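Local coordinates for capsid protein (Bocavirus gorilla/GBoV1/2009, PDB 7LNK) that builds the T=1 icosahedral shell of a gorilla bocavirus, a parvovirus capsid assembled from sixty copies of the chain, at residues Y99-K104 / A121-F126; N165-L170 / V289-D294; T382-I387 / I491-F496; G474-S479 / V484-T489. All blocks are in the same frame, centred on the assembly; numbering follows the deposited sequence.

Contact 1 of 4, residues Y99-K104 / A121-F126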
loop_
_atom_site.group_PDB
_atom_site.type_symbol
_atom_site.label_atom_id
_atom_site.label_comp_id
_atom_site.label_asym_id
_atom_site.label_seq_id
_atom_site.Cartn_x
_atom_site.Cartn_y
_atom_site.Cartn_z
ATOM N N TYR A 99 0.286 -5.162 92.954
ATOM C CA TYR A 99 -0.428 -6.275 92.355
ATOM C C TYR A 99 -0.598 -7.376 93.385
ATOM O O TYR A 99 -0.143 -7.266 94.522
ATOM C CB TYR A 99 0.308 -6.788 91.119
ATOM C CG TYR A 99 1.690 -7.294 91.418
ATOM C CD1 TYR A 99 1.904 -8.614 91.741
ATOM C CD2 TYR A 99 2.777 -6.444 91.397
ATOM C CE1 TYR A 99 3.149 -9.071 92.021
ATOM C CE2 TYR A 99 4.026 -6.896 91.681
ATOM C CZ TYR A 99 4.206 -8.214 91.991
ATOM O OH TYR A 99 5.458 -8.687 92.272
ATOM N N ASN A 100 -1.253 -8.455 92.957
ATOM C CA ASN A 100 -1.579 -9.589 93.822
ATOM C C ASN A 100 -2.232 -9.128 95.114
ATOM O O ASN A 100 -1.820 -9.502 96.209
ATOM C CB ASN A 100 -0.354 -10.450 94.107
ATOM C CG ASN A 100 0.055 -11.266 92.918
ATOM O OD1 ASN A 100 -0.756 -11.537 92.042
ATOM N ND2 ASN A 100 1.311 -11.670 92.879
ATOM N N LEU A 101 -3.270 -8.316 94.978
ATOM C CA LEU A 101 -3.898 -7.702 96.131
ATOM C C LEU A 101 -4.853 -8.674 96.795
ATOM O O LEU A 101 -5.520 -9.468 96.130
ATOM C CB LEU A 101 -4.645 -6.447 95.709
ATOM C CG LEU A 101 -3.732 -5.376 95.135
ATOM C CD1 LEU A 101 -4.547 -4.229 94.609
ATOM C CD2 LEU A 101 -2.768 -4.911 96.190
ATOM N N GLN A 102 -4.909 -8.617 98.117
ATOM C CA GLN A 102 -5.829 -9.434 98.889
ATOM C C GLN A 102 -6.463 -8.550 99.939
ATOM O O GLN A 102 -5.764 -8.025 100.804
ATOM C CB GLN A 102 -5.097 -10.586 99.557
ATOM C CG GLN A 102 -4.477 -11.529 98.594
ATOM C CD GLN A 102 -3.673 -12.568 99.293
ATOM O OE1 GLN A 102 -3.251 -12.380 100.423
ATOM N NE2 GLN A 102 -3.412 -13.653 98.615
ATOM N N ILE A 103 -7.778 -8.405 99.886
ATOM C CA ILE A 103 -8.509 -7.684 100.912
ATOM C C ILE A 103 -9.233 -8.708 101.768
ATOM O O ILE A 103 -10.133 -9.404 101.289
ATOM C CB ILE A 103 -9.482 -6.661 100.317
ATOM C CG1 ILE A 103 -8.717 -5.570 99.574
ATOM C CG2 ILE A 103 -10.268 -6.025 101.420
ATOM C CD1 ILE A 103 -8.647 -5.761 98.086
ATOM N N LYS A 104 -8.827 -8.813 103.025
ATOM C CA LYS A 104 -9.450 -9.702 103.987
ATOM C C LYS A 104 -10.358 -8.900 104.903
ATOM O O LYS A 104 -10.057 -7.759 105.253
ATOM C CB LYS A 104 -8.418 -10.422 104.850
ATOM C CG LYS A 104 -7.406 -11.260 104.129
ATOM C CD LYS A 104 -8.017 -12.488 103.550
ATOM C CE LYS A 104 -6.951 -13.359 102.963
ATOM N NZ LYS A 104 -6.358 -12.728 101.770
ATOM N N ALA A 121 -14.442 -6.414 97.769
ATOM C CA ALA A 121 -13.828 -5.265 98.402
ATOM C C ALA A 121 -12.751 -4.689 97.498
ATOM O O ALA A 121 -12.254 -5.343 96.582
ATOM C CB ALA A 121 -13.249 -5.640 99.757
ATOM N N GLY A 122 -12.381 -3.444 97.772
ATOM C CA GLY A 122 -11.499 -2.718 96.894
ATOM C C GLY A 122 -10.576 -1.812 97.679
ATOM O O GLY A 122 -10.698 -1.654 98.891
ATOM N N VAL A 123 -9.618 -1.250 96.962
ATOM C CA VAL A 123 -8.546 -0.486 97.571
ATOM C C VAL A 123 -8.226 0.694 96.666
ATOM O O VAL A 123 -8.184 0.572 95.440
ATOM C CB VAL A 123 -7.309 -1.383 97.833
ATOM C CG1 VAL A 123 -6.726 -1.916 96.545
ATOM C CG2 VAL A 123 -6.270 -0.658 98.622
ATOM N N HIS A 124 -8.042 1.853 97.283
ATOM C CA HIS A 124 -7.717 3.087 96.586
ATOM C C HIS A 124 -6.212 3.189 96.406
ATOM O O HIS A 124 -5.456 2.933 97.343
ATOM C CB HIS A 124 -8.226 4.288 97.376
ATOM C CG HIS A 124 -9.708 4.312 97.554
ATOM N ND1 HIS A 124 -10.573 4.654 96.541
ATOM C CD2 HIS A 124 -10.480 3.994 98.615
ATOM C CE1 HIS A 124 -11.814 4.582 96.981
ATOM N NE2 HIS A 124 -11.786 4.178 98.236
ATOM N N ILE A 125 -5.780 3.557 95.207
ATOM C CA ILE A 125 -4.373 3.800 94.919
ATOM C C ILE A 125 -4.256 5.126 94.192
ATOM O O ILE A 125 -4.875 5.322 93.142
ATOM C CB ILE A 125 -3.740 2.670 94.092
ATOM C CG1 ILE A 125 -3.658 1.387 94.909
ATOM C CG2 ILE A 125 -2.356 3.058 93.663
ATOM C CD1 ILE A 125 -4.742 0.417 94.616
ATOM N N PHE A 126 -3.466 6.031 94.751
ATOM C CA PHE A 126 -3.240 7.332 94.139
ATOM C C PHE A 126 -1.762 7.668 94.192
ATOM O O PHE A 126 -1.185 7.744 95.277
ATOM C CB PHE A 126 -4.069 8.405 94.838
ATOM C CG PHE A 126 -3.752 9.786 94.392
ATOM C CD1 PHE A 126 -4.168 10.239 93.163
ATOM C CD2 PHE A 126 -3.073 10.649 95.222
ATOM C CE1 PHE A 126 -3.872 11.506 92.758
ATOM C CE2 PHE A 126 -2.788 11.919 94.822
ATOM C CZ PHE A 126 -3.186 12.348 93.590
#

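Contact 2 of 4, residues N165-L170 / V289-D294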
loop_
_atom_site.group_PDB
_atom_site.type_symbol
_atom_site.label_atom_id
_atom_site.label_comp_id
_atom_site.label_asym_id
_atom_site.label_seq_id
_atom_site.Cartn_x
_atom_site.Cartn_y
_atom_site.Cartn_z
ATOM N N ASN A 165 2.378 25.924 114.105
ATOM C CA ASN A 165 1.369 26.000 115.157
ATOM C C ASN A 165 1.490 27.274 115.983
ATOM O O ASN A 165 0.490 27.960 116.216
ATOM C CB ASN A 165 1.458 24.774 116.058
ATOM C CG ASN A 165 0.276 24.654 116.979
ATOM O OD1 ASN A 165 -0.828 25.062 116.637
ATOM N ND2 ASN A 165 0.498 24.108 118.158
ATOM N N GLU A 166 2.695 27.605 116.449
ATOM C CA GLU A 166 2.837 28.749 117.344
ATOM C C GLU A 166 2.384 30.035 116.666
ATOM O O GLU A 166 2.000 31.001 117.335
ATOM C CB GLU A 166 4.282 28.870 117.827
ATOM C CG GLU A 166 4.505 29.968 118.853
ATOM C CD GLU A 166 3.801 29.701 120.173
ATOM O OE1 GLU A 166 3.391 28.551 120.420
ATOM O OE2 GLU A 166 3.633 30.648 120.964
ATOM N N LEU A 167 2.410 30.058 115.337
ATOM C CA LEU A 167 1.852 31.179 114.596
ATOM C C LEU A 167 0.334 31.122 114.551
ATOM O O LEU A 167 -0.325 32.153 114.406
ATOM C CB LEU A 167 2.426 31.196 113.184
ATOM C CG LEU A 167 3.684 32.003 112.888
ATOM C CD1 LEU A 167 4.868 31.559 113.697
ATOM C CD2 LEU A 167 3.982 31.827 111.423
ATOM N N ALA A 168 -0.235 29.926 114.588
ATOM C CA ALA A 168 -1.677 29.739 114.506
ATOM C C ALA A 168 -2.346 29.506 115.856
ATOM O O ALA A 168 -3.549 29.268 115.907
ATOM C CB ALA A 168 -2.007 28.582 113.573
ATOM N N ASP A 169 -1.600 29.514 116.953
ATOM C CA ASP A 169 -2.163 28.910 118.155
ATOM C C ASP A 169 -3.096 29.827 118.936
ATOM O O ASP A 169 -3.661 29.376 119.936
ATOM C CB ASP A 169 -1.050 28.397 119.072
ATOM C CG ASP A 169 -0.100 29.476 119.503
ATOM O OD1 ASP A 169 -0.197 30.613 118.999
ATOM O OD2 ASP A 169 0.746 29.188 120.371
ATOM N N LEU A 170 -3.289 31.074 118.509
ATOM C CA LEU A 170 -4.248 31.977 119.149
ATOM C C LEU A 170 -3.989 32.112 120.642
ATOM O O LEU A 170 -4.886 31.980 121.474
ATOM C CB LEU A 170 -5.685 31.539 118.875
ATOM C CG LEU A 170 -6.314 31.863 117.515
ATOM C CD1 LEU A 170 -5.387 31.790 116.324
ATOM C CD2 LEU A 170 -7.596 31.076 117.307
ATOM N N VAL A 289 15.936 27.409 111.884
ATOM C CA VAL A 289 15.389 28.226 110.813
ATOM C C VAL A 289 13.943 28.526 111.172
ATOM O O VAL A 289 13.102 27.624 111.242
ATOM C CB VAL A 289 15.526 27.545 109.442
ATOM C CG1 VAL A 289 16.983 27.438 109.065
ATOM C CG2 VAL A 289 14.935 26.168 109.458
ATOM N N CYS A 290 13.658 29.793 111.436
ATOM C CA CYS A 290 12.384 30.203 111.990
ATOM C C CYS A 290 11.667 31.128 111.022
ATOM O O CYS A 290 12.285 31.773 110.174
ATOM C CB CYS A 290 12.579 30.911 113.330
ATOM S SG CYS A 290 13.299 29.886 114.612
ATOM N N THR A 291 10.346 31.167 111.144
ATOM C CA THR A 291 9.526 32.173 110.486
ATOM C C THR A 291 8.718 32.877 111.558
ATOM O O THR A 291 8.050 32.223 112.362
ATOM C CB THR A 291 8.595 31.568 109.432
ATOM O OG1 THR A 291 7.746 30.594 110.043
ATOM C CG2 THR A 291 9.393 30.918 108.326
ATOM N N LYS A 292 8.794 34.200 111.580
ATOM C CA LYS A 292 8.163 35.006 112.622
ATOM C C LYS A 292 7.583 36.256 111.988
ATOM O O LYS A 292 8.179 37.337 112.040
ATOM C CB LYS A 292 9.170 35.342 113.719
ATOM C CG LYS A 292 8.638 36.110 114.896
ATOM C CD LYS A 292 9.745 36.278 115.915
ATOM C CE LYS A 292 9.291 37.060 117.121
ATOM N NZ LYS A 292 10.389 37.176 118.115
ATOM N N PRO A 293 6.422 36.140 111.348
ATOM C CA PRO A 293 5.757 37.327 110.811
ATOM C C PRO A 293 5.454 38.327 111.914
ATOM O O PRO A 293 5.321 37.973 113.083
ATOM C CB PRO A 293 4.469 36.763 110.206
ATOM C CG PRO A 293 4.803 35.363 109.892
ATOM C CD PRO A 293 5.701 34.911 110.993
ATOM N N ASP A 294 5.354 39.590 111.534
ATOM C CA ASP A 294 5.084 40.620 112.520
ATOM C C ASP A 294 3.604 40.624 112.875
ATOM O O ASP A 294 2.738 40.592 111.999
ATOM C CB ASP A 294 5.514 41.983 111.990
ATOM C CG ASP A 294 5.326 43.083 113.002
ATOM O OD1 ASP A 294 6.019 43.055 114.038
ATOM O OD2 ASP A 294 4.492 43.978 112.763
#

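Contact 3 of 4, residues T382-I387 / I491-F496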
loop_
_atom_site.group_PDB
_atom_site.type_symbol
_atom_site.label_atom_id
_atom_site.label_comp_id
_atom_site.label_asym_id
_atom_site.label_seq_id
_atom_site.Cartn_x
_atom_site.Cartn_y
_atom_site.Cartn_z
ATOM N N THR A 382 26.010 6.638 102.267
ATOM C CA THR A 382 26.182 5.212 102.492
ATOM C C THR A 382 24.997 4.464 101.908
ATOM O O THR A 382 24.096 5.045 101.304
ATOM C CB THR A 382 26.299 4.871 103.979
ATOM O OG1 THR A 382 25.116 5.294 104.660
ATOM C CG2 THR A 382 27.484 5.545 104.587
ATOM N N ARG A 383 25.007 3.148 102.101
ATOM C CA ARG A 383 23.888 2.333 101.656
ATOM C C ARG A 383 22.629 2.662 102.438
ATOM O O ARG A 383 21.518 2.511 101.921
ATOM C CB ARG A 383 24.242 0.857 101.773
ATOM C CG ARG A 383 23.141 -0.069 101.358
ATOM C CD ARG A 383 23.582 -1.503 101.431
ATOM N NE ARG A 383 22.484 -2.405 101.140
ATOM C CZ ARG A 383 21.666 -2.883 102.065
ATOM N NH1 ARG A 383 21.845 -2.564 103.333
ATOM N NH2 ARG A 383 20.681 -3.695 101.725
ATOM N N GLU A 384 22.765 3.128 103.677
ATOM C CA GLU A 384 21.611 3.747 104.318
ATOM C C GLU A 384 21.782 5.260 104.290
ATOM O O GLU A 384 22.461 5.872 105.108
ATOM C CB GLU A 384 21.477 3.244 105.749
ATOM C CG GLU A 384 21.267 1.751 105.866
ATOM C CD GLU A 384 22.573 0.999 105.828
ATOM O OE1 GLU A 384 23.618 1.664 105.701
ATOM O OE2 GLU A 384 22.556 -0.246 105.886
ATOM N N HIS A 385 21.103 5.850 103.322
ATOM C CA HIS A 385 20.803 7.256 103.178
ATOM C C HIS A 385 19.513 7.389 102.400
ATOM O O HIS A 385 19.182 6.521 101.587
ATOM C CB HIS A 385 21.922 8.043 102.482
ATOM C CG HIS A 385 23.018 8.467 103.400
ATOM N ND1 HIS A 385 23.976 7.604 103.876
ATOM C CD2 HIS A 385 23.322 9.683 103.906
ATOM C CE1 HIS A 385 24.807 8.265 104.661
ATOM N NE2 HIS A 385 24.433 9.529 104.691
ATOM N N PRO A 386 18.778 8.469 102.612
ATOM C CA PRO A 386 17.760 8.860 101.642
ATOM C C PRO A 386 18.412 9.090 100.291
ATOM O O PRO A 386 19.507 9.646 100.204
ATOM C CB PRO A 386 17.209 10.158 102.226
ATOM C CG PRO A 386 17.473 10.036 103.662
ATOM C CD PRO A 386 18.756 9.315 103.809
ATOM N N ILE A 387 17.748 8.642 99.234
ATOM C CA ILE A 387 18.267 8.905 97.901
ATOM C C ILE A 387 17.981 10.347 97.511
ATOM O O ILE A 387 18.862 11.068 97.035
ATOM C CB ILE A 387 17.664 7.923 96.886
ATOM C CG1 ILE A 387 18.004 6.495 97.263
ATOM C CG2 ILE A 387 18.204 8.208 95.509
ATOM C CD1 ILE A 387 17.243 5.494 96.471
ATOM N N ILE A 491 21.771 -9.137 111.046
ATOM C CA ILE A 491 22.853 -8.478 111.764
ATOM C C ILE A 491 23.104 -7.142 111.085
ATOM O O ILE A 491 23.421 -7.088 109.898
ATOM C CB ILE A 491 24.122 -9.336 111.792
ATOM C CG1 ILE A 491 23.821 -10.711 112.385
ATOM C CG2 ILE A 491 25.209 -8.649 112.580
ATOM C CD1 ILE A 491 23.253 -10.669 113.764
ATOM N N GLN A 492 22.974 -6.065 111.848
ATOM C CA GLN A 492 23.050 -4.737 111.277
ATOM C C GLN A 492 24.495 -4.254 111.263
ATOM O O GLN A 492 25.302 -4.671 112.094
ATOM C CB GLN A 492 22.201 -3.766 112.081
ATOM C CG GLN A 492 20.723 -4.057 112.099
ATOM C CD GLN A 492 20.093 -4.066 110.733
ATOM O OE1 GLN A 492 20.439 -3.274 109.869
ATOM N NE2 GLN A 492 19.136 -4.954 110.540
ATOM N N PRO A 493 24.850 -3.375 110.327
ATOM C CA PRO A 493 26.194 -2.787 110.343
ATOM C C PRO A 493 26.407 -1.978 111.612
ATOM O O PRO A 493 25.565 -1.169 111.995
ATOM C CB PRO A 493 26.209 -1.910 109.089
ATOM C CG PRO A 493 24.790 -1.610 108.836
ATOM C CD PRO A 493 24.048 -2.846 109.215
ATOM N N THR A 494 27.525 -2.239 112.287
ATOM C CA THR A 494 27.815 -1.554 113.539
ATOM C C THR A 494 28.419 -0.176 113.305
ATOM O O THR A 494 28.149 0.762 114.061
ATOM C CB THR A 494 28.737 -2.412 114.397
ATOM O OG1 THR A 494 28.071 -3.634 114.718
ATOM C CG2 THR A 494 29.089 -1.706 115.679
ATOM N N THR A 495 29.228 -0.024 112.266
ATOM C CA THR A 495 30.003 1.188 112.085
ATOM C C THR A 495 29.774 1.774 110.698
ATOM O O THR A 495 29.216 1.132 109.807
ATOM C CB THR A 495 31.497 0.935 112.309
ATOM O OG1 THR A 495 32.184 2.187 112.369
ATOM C CG2 THR A 495 32.070 0.142 111.181
ATOM N N PHE A 496 30.207 3.024 110.543
ATOM C CA PHE A 496 29.889 3.801 109.351
ATOM C C PHE A 496 30.551 3.221 108.109
ATOM O O PHE A 496 30.012 3.329 107.003
ATOM C CB PHE A 496 30.318 5.249 109.571
ATOM C CG PHE A 496 30.070 6.149 108.404
ATOM C CD1 PHE A 496 28.820 6.678 108.181
ATOM C CD2 PHE A 496 31.092 6.490 107.549
ATOM C CE1 PHE A 496 28.595 7.517 107.123
ATOM C CE2 PHE A 496 30.868 7.323 106.491
ATOM C CZ PHE A 496 29.617 7.836 106.277
#

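Contact 4 of 4, residues G474-S479 / V484-T489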
loop_
_atom_site.group_PDB
_atom_site.type_symbol
_atom_site.label_atom_id
_atom_site.label_comp_id
_atom_site.label_asym_id
_atom_site.label_seq_id
_atom_site.Cartn_x
_atom_site.Cartn_y
_atom_site.Cartn_z
ATOM N N GLY A 474 25.498 -11.208 117.176
ATOM C CA GLY A 474 24.334 -12.069 117.168
ATOM C C GLY A 474 23.985 -12.481 118.581
ATOM O O GLY A 474 24.554 -11.999 119.554
ATOM N N THR A 475 23.030 -13.405 118.671
ATOM C CA THR A 475 22.729 -14.003 119.964
ATOM C C THR A 475 23.854 -14.923 120.406
ATOM O O THR A 475 24.251 -14.915 121.576
ATOM C CB THR A 475 21.405 -14.757 119.903
ATOM O OG1 THR A 475 21.447 -15.720 118.844
ATOM C CG2 THR A 475 20.256 -13.798 119.684
ATOM N N GLU A 476 24.383 -15.719 119.485
ATOM C CA GLU A 476 25.511 -16.595 119.752
ATOM C C GLU A 476 26.833 -15.960 119.351
ATOM O O GLU A 476 27.880 -16.599 119.475
ATOM C CB GLU A 476 25.309 -17.922 119.028
ATOM C CG GLU A 476 24.104 -18.679 119.541
ATOM C CD GLU A 476 23.838 -19.947 118.768
ATOM O OE1 GLU A 476 24.485 -20.152 117.721
ATOM O OE2 GLU A 476 22.976 -20.737 119.205
ATOM N N ASN A 477 26.796 -14.726 118.853
ATOM C CA ASN A 477 27.975 -13.952 118.468
ATOM C C ASN A 477 28.792 -14.644 117.395
ATOM O O ASN A 477 29.988 -14.389 117.263
ATOM C CB ASN A 477 28.863 -13.648 119.677
ATOM C CG ASN A 477 28.239 -12.658 120.618
ATOM O OD1 ASN A 477 28.210 -11.461 120.344
ATOM N ND2 ASN A 477 27.740 -13.148 121.743
ATOM N N VAL A 478 28.178 -15.558 116.648
ATOM C CA VAL A 478 28.832 -16.185 115.511
ATOM C C VAL A 478 28.396 -15.580 114.180
ATOM O O VAL A 478 28.907 -15.975 113.128
ATOM C CB VAL A 478 28.605 -17.712 115.559
ATOM C CG1 VAL A 478 27.155 -18.058 115.301
ATOM C CG2 VAL A 478 29.577 -18.456 114.662
ATOM N N SER A 479 27.487 -14.624 114.195
ATOM C CA SER A 479 26.917 -14.196 112.923
ATOM C C SER A 479 27.601 -12.940 112.422
ATOM O O SER A 479 27.673 -11.937 113.139
ATOM C CB SER A 479 25.421 -13.948 113.058
ATOM O OG SER A 479 24.736 -15.138 113.388
ATOM N N VAL A 484 21.835 -13.345 108.589
ATOM C CA VAL A 484 20.796 -13.641 109.566
ATOM C C VAL A 484 21.366 -14.420 110.743
ATOM O O VAL A 484 22.385 -15.111 110.640
ATOM C CB VAL A 484 19.616 -14.384 108.921
ATOM C CG1 VAL A 484 18.924 -13.474 107.946
ATOM C CG2 VAL A 484 20.100 -15.630 108.232
ATOM N N ASP A 485 20.691 -14.301 111.876
ATOM C CA ASP A 485 21.034 -14.930 113.136
ATOM C C ASP A 485 20.259 -16.240 113.294
ATOM O O ASP A 485 19.484 -16.643 112.427
ATOM C CB ASP A 485 20.725 -13.952 114.268
ATOM C CG ASP A 485 21.181 -14.429 115.606
ATOM O OD1 ASP A 485 21.800 -15.508 115.682
ATOM O OD2 ASP A 485 20.908 -13.723 116.594
ATOM N N SER A 486 20.477 -16.913 114.426
ATOM C CA SER A 486 19.723 -18.124 114.738
ATOM C C SER A 486 18.243 -17.823 114.905
ATOM O O SER A 486 17.385 -18.591 114.457
ATOM C CB SER A 486 20.277 -18.768 116.005
ATOM O OG SER A 486 21.608 -19.197 115.809
ATOM N N ALA A 487 17.923 -16.711 115.561
ATOM C CA ALA A 487 16.539 -16.292 115.708
ATOM C C ALA A 487 15.949 -15.769 114.412
ATOM O O ALA A 487 14.746 -15.497 114.362
ATOM C CB ALA A 487 16.433 -15.216 116.782
ATOM N N GLY A 488 16.755 -15.627 113.371
ATOM C CA GLY A 488 16.340 -14.947 112.173
ATOM C C GLY A 488 16.614 -13.468 112.183
ATOM O O GLY A 488 16.146 -12.764 111.286
ATOM N N THR A 489 17.349 -12.977 113.171
ATOM C CA THR A 489 17.644 -11.560 113.264
ATOM C C THR A 489 18.725 -11.198 112.263
ATOM O O THR A 489 19.719 -11.911 112.117
ATOM C CB THR A 489 18.077 -11.198 114.679
ATOM O OG1 THR A 489 17.013 -11.496 115.586
ATOM C CG2 THR A 489 18.407 -9.727 114.774
#

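Contact 1 of 4, residues Y99-K104 / A121-F126
Ala121 opens the contact by setting its CB against the CG2 methyl of Ile103, 3.4 Å away. Residues 99-104 lie on strand 86-108 and residues 121-126 lead into strand 123-128. In the parvovirus jelly roll these correspond to strands D and E, one from each sheet of the sandwich, so the contact bridges the two layers at one end. Ile103 has CG2 anti to its backbone N and CG1 beside that N. The two branches therefore part: CG2 meets the Ala121 methyl, while CD1 lies along the backbone, 3.9 Å from Ala121 O. At Gly122 the chain has no side chain, and its CA comes within 4.3 Å of Ile103 CD1. The backbone of Gly122 pairs with Ala421, beside strand 415-420. Val123 is next. Its CG1 sits between the backbone N and the carbonyl carbon (chi1 63°) and touches Leu101 CD1 at 3.7 Å. The Leu101 and Val123 side chains cross at about a right angle. Leu201 of strand 199-201 touches both of them and also Ile125. On the other face of strand 101-104, Lys104 makes a salt bridge to Asp118 of a neighbouring subunit. All the touching residues are buried and the touching side chains are aliphatic. Between these two segments the layers are held by apolar packing, while polar side chains of the same strand serve the subunit interface.

Contact 2 of 4, residues N165-L170 / V289-D294
Leu167 reaches out from the short, weakly bonded helix 165-168 and carries every close contact with residues 289-294. The helix follows strand 153-160, and residues 289-294 lie in the long insertion between strands 207-223 and 415-420, which correspond to strands G and H of the parvovirus jelly roll. The contact packs these two excursions together. The apolar part is the meeting of Leu167 with Pro293. Leu167 CD2 lies 3.6 Å from Pro293 CD, and Leu167 CG 4.0 Å from that same CD. The leucine comes up to the CD-CG side of the proline ring, and the two side chains cross at about a right angle. The other methyl faces a polar group. Leu167 CD1 rests 3.5 Å from the carbonyl O of Thr291, a van der Waals approach. The two methyls thus touch successive parts of the 289-294 path. Leu167 CD2 also passes 4.2 Å from Thr291 OG1; the Thr291 chi1 of 58° places OG1 between the backbone N and the carbonyl carbon. Glu166 OE2 accepts a hydrogen bond from the backbone N of Asn299. Met348 of a neighbouring subunit also packs on Leu167. Around the contact, Ala168 and Leu170 lean on helix 179-186, whereas strand 287-291 pairs antiparallel with strand 306-308 and, through Val289 to Thr291, with a strand of that neighbouring subunit.

Contact 3 of 4, residues T382-I387 / I491-F496
Thr382 turns its methyl toward the Phe496 ring and makes the nearest approach between these two segments. Both are loops attached to the parvovirus jelly roll. Residues 382-387 belong to the long insertion between strands 207-223 and 415-420, which correspond to strands G and H. Residues 491-496 lie in the C-terminal tail beyond strand 437-453, the counterpart of strand I. The apolar contact comes first. Thr382 CG2 lies 3.4 Å from Phe496 CE1 and 3.6 Å from Phe496 CZ, and the methyl approaches the ring obliquely. Phe496 holds CG anti to its backbone N (chi1 179°), which carries the far end of the ring to the threonine. Trp327 of strand 326-328 touches both residues. The second cross-segment contact sets a carboxylate against a proline: Glu384 OE2 is 3.9 Å from Pro493 CG, with the two side chains coming from opposite directions. A bend at chi2 of Glu384 (84°) accompanies this placing of OE2 near both the proline and Arg383. The same Glu384 OE2 forms a salt bridge with Arg383 NH1 at 3.5 Å. Arg383 NH2 bonds to the carbonyl O of Phe74, so two different nitrogens of the guanidinium are engaged. The Arg383 backbone is bonded to Cys499, another tie to the tail. Within its own segment, Thr382 is bonded to His385. Thr382 OG1 lies in the plane of the His385 ring, at the edge, and shares a hydrogen bond with His385 ND1 at 2.7 Å.

Contact 4 of 4, residues G474-S479 / V484-T489
The backbones of residues 474-479 and 484-489 come nearest at Ser479 and Asp485, whose CA atoms are 5.9 Å apart. The Asp485 carboxylate carries the contact. Its CG is anti to the backbone N (chi1 -173°), which sends the group across to the other segment. Asp485 OD2 accepts two hydrogen bonds from one residue. Thr475 N donates to Asp485 OD2 at 3.0 Å with an N-H...O angle of 155°, and it arrives from above the carboxylate plane, 36° out of it. Asp485 OD2 receives Thr475 OG1 through its syn lone pair, on the side of the other oxygen, at 3.1 Å. Two donors on one oxygen hold the threonine by its backbone and its side chain together. The negative charge of the aspartate would probably strengthen both bonds. Around this centre the contacts are looser. Ser479 OG lies 3.6 Å from the Val484 carbonyl O. Glu476 OE1 comes 3.6 Å from Ser486 OG, but that hydroxyl is hydrogen-bonded to the carbonyl O of Thr42 in a neighbouring subunit. Ile44 and Arg56 of that subunit pack on Glu476 and Val478. The arrangement is a loop tied on itself by an aspartate across a short gap in sequence, in the C-terminal tail that follows the last jelly-roll strand, where the capsid protein meets its neighbour.

In the fold
Contact 1 lies within the jelly roll; contacts 2, 3 and 4 involve loops and tail added to it. Contacts 2 and 4 are the farthest apart, their centres 50 Å from each other and on opposite sides of the chain's centre. Contacts 1 and 3 stay apart, their nearest atoms about 19 Å from each other. Contacts 3 and 4 touch. Ile491 CG1 packs 3.7 Å from Ser479 CB, and contact 4 is nested in the loop that contact 3 closes. The same neighbouring subunit reaches contacts 1 and 4, and another reaches contacts 1 and 2.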